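Local coordinates for single-stranded DNA-binding protein (Thermus aquaticus, PDB 2IHE), which probably binds single-stranded DNA and recruits partner proteins to it during DNA replication, recombination and repair, at residues Phe9-Leu14 with Gly73-Val78. Residues are numbered along the deposited sequence; the frame is centred on the assembly and turned at random.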
# COMPACT_ATOMS: atom_id res chain seq x y z
N PHE A 9 -6.11 1.56 1.55
CA PHE A 9 -5.57 2.60 2.44
C PHE A 9 -6.27 3.91 2.11
O PHE A 9 -6.25 4.34 0.96
CB PHE A 9 -4.09 2.79 2.23
CG PHE A 9 -3.26 1.68 2.75
CD1 PHE A 9 -2.52 0.89 1.88
CD2 PHE A 9 -3.20 1.42 4.11
CE1 PHE A 9 -1.71 -0.14 2.36
CE2 PHE A 9 -2.39 0.39 4.60
CZ PHE A 9 -1.65 -0.39 3.72
N LEU A 10 -6.87 4.53 3.12
CA LEU A 10 -7.55 5.80 2.91
C LEU A 10 -7.21 6.83 3.98
O LEU A 10 -6.81 6.49 5.08
CB LEU A 10 -9.07 5.62 2.95
CG LEU A 10 -9.83 4.70 2.00
CD1 LEU A 10 -11.29 4.65 2.45
CD2 LEU A 10 -9.72 5.20 0.58
N ILE A 11 -7.38 8.09 3.62
CA ILE A 11 -7.20 9.21 4.54
C ILE A 11 -8.24 10.21 4.04
O ILE A 11 -8.13 10.73 2.92
CB ILE A 11 -5.80 9.86 4.48
CG1 ILE A 11 -4.74 8.92 5.05
CG2 ILE A 11 -5.78 11.12 5.33
CD1 ILE A 11 -3.34 9.47 5.02
N GLY A 12 -9.26 10.43 4.85
CA GLY A 12 -10.33 11.35 4.51
C GLY A 12 -10.87 11.99 5.76
O GLY A 12 -10.40 11.68 6.86
N THR A 13 -11.86 12.87 5.60
CA THR A 13 -12.46 13.59 6.73
C THR A 13 -13.87 13.09 7.01
O THR A 13 -14.64 12.85 6.07
CB THR A 13 -12.52 15.13 6.46
OG1 THR A 13 -13.53 15.42 5.49
CG2 THR A 13 -11.19 15.62 5.90
N LEU A 14 -14.20 12.93 8.29
CA LEU A 14 -15.53 12.46 8.68
C LEU A 14 -16.53 13.52 8.31
O LEU A 14 -16.34 14.69 8.61
CB LEU A 14 -15.60 12.22 10.19
CG LEU A 14 -15.08 10.86 10.65
CD1 LEU A 14 -15.11 10.78 12.16
CD2 LEU A 14 -15.96 9.78 10.04
N GLY A 73 -15.80 16.01 10.85
CA GLY A 73 -14.72 16.90 10.47
C GLY A 73 -13.33 16.37 10.80
O GLY A 73 -12.32 16.93 10.38
N GLN A 74 -13.28 15.27 11.55
CA GLN A 74 -12.01 14.66 11.91
C GLN A 74 -11.38 13.93 10.73
O GLN A 74 -12.06 13.23 9.97
CB GLN A 74 -12.19 13.67 13.07
CG GLN A 74 -12.71 14.30 14.33
CD GLN A 74 -12.22 13.59 15.58
OE1 GLN A 74 -12.76 13.80 16.67
NE2 GLN A 74 -11.19 12.75 15.42
N LEU A 75 -10.07 14.10 10.61
CA LEU A 75 -9.28 13.46 9.56
C LEU A 75 -8.95 12.08 10.08
O LEU A 75 -8.44 11.94 11.20
CB LEU A 75 -8.00 14.25 9.35
CG LEU A 75 -7.20 13.92 8.11
CD1 LEU A 75 -8.04 14.30 6.90
CD2 LEU A 75 -5.88 14.68 8.13
N ILE A 76 -9.23 11.05 9.29
CA ILE A 76 -8.98 9.68 9.73
C ILE A 76 -8.16 8.84 8.75
O ILE A 76 -8.33 8.96 7.54
CB ILE A 76 -10.31 8.93 9.94
CG1 ILE A 76 -11.27 9.76 10.81
CG2 ILE A 76 -10.03 7.56 10.53
CD1 ILE A 76 -10.92 9.84 12.28
N PHE A 77 -7.26 8.00 9.27
CA PHE A 77 -6.47 7.09 8.43
C PHE A 77 -7.10 5.70 8.57
O PHE A 77 -7.33 5.22 9.67
CB PHE A 77 -5.01 7.02 8.88
CG PHE A 77 -4.24 5.86 8.25
CD1 PHE A 77 -4.06 5.78 6.86
CD2 PHE A 77 -3.70 4.85 9.04
CE1 PHE A 77 -3.36 4.71 6.28
CE2 PHE A 77 -3.00 3.77 8.48
CZ PHE A 77 -2.83 3.70 7.10
N VAL A 78 -7.36 5.05 7.44
CA VAL A 78 -7.95 3.72 7.41
C VAL A 78 -7.04 2.69 6.75
O VAL A 78 -6.44 2.97 5.72
CB VAL A 78 -9.26 3.72 6.61
CG1 VAL A 78 -9.85 2.33 6.57
CG2 VAL A 78 -10.23 4.72 7.21
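F77 and F9 pack side by side at the buried end of this contact, F77 CZ lying 3.8 Å from F9 CD2. With CG anti to the backbone N (chi1 167°), the F77 ring swings toward its own carbonyl side, where F9 lies. I11 CG1 meets the edge of the F77 ring at CD1, 3.7 Å away, near the ring plane. I132 of the second subunit packs on both F9 and F77. Cut back to an alanine, F77 would probably leave a gap beside F9 and I11 and give I132 of that subunit less to pack against.

Strands 9-14 and 75-78 run antiparallel and pair from L10 with V78 to T13 with L75. L10 and V78 exchange two N-H...O bonds, and G12 and I76 do the same. I11 with F77 and T13 with L75 are the non-hydrogen-bonded pairs. The bond from I76 N to G12 O is 2.8 Å long. G12 O also receives a CA-H...O contact from L75.

Both strands belong to the first OB fold of the chain, a five-stranded Greek-key beta-barrel, and their pairing closes it. L10, I76 and V78 lie on one face of the pair. L14 joins this side, with CG 4.0 Å from I76 CG1, and it also packs on L32 and L34 of strand 29-38. L70 touches both L14 and I76. I11, T13, L75 and F77 point to the other face.

The other end is closer to solvent. T13, L75 and Q74 are partly exposed, though T13 CG2 still meets L75 CD1 at 3.6 Å. Q74 O takes the N-H of L14 at 2.7 Å, while the Q74 side chain turns away and bonds to E71 N through OE1. G73 is exposed, yet its N bonds to L14 O at a bent N-H...O angle of 139°.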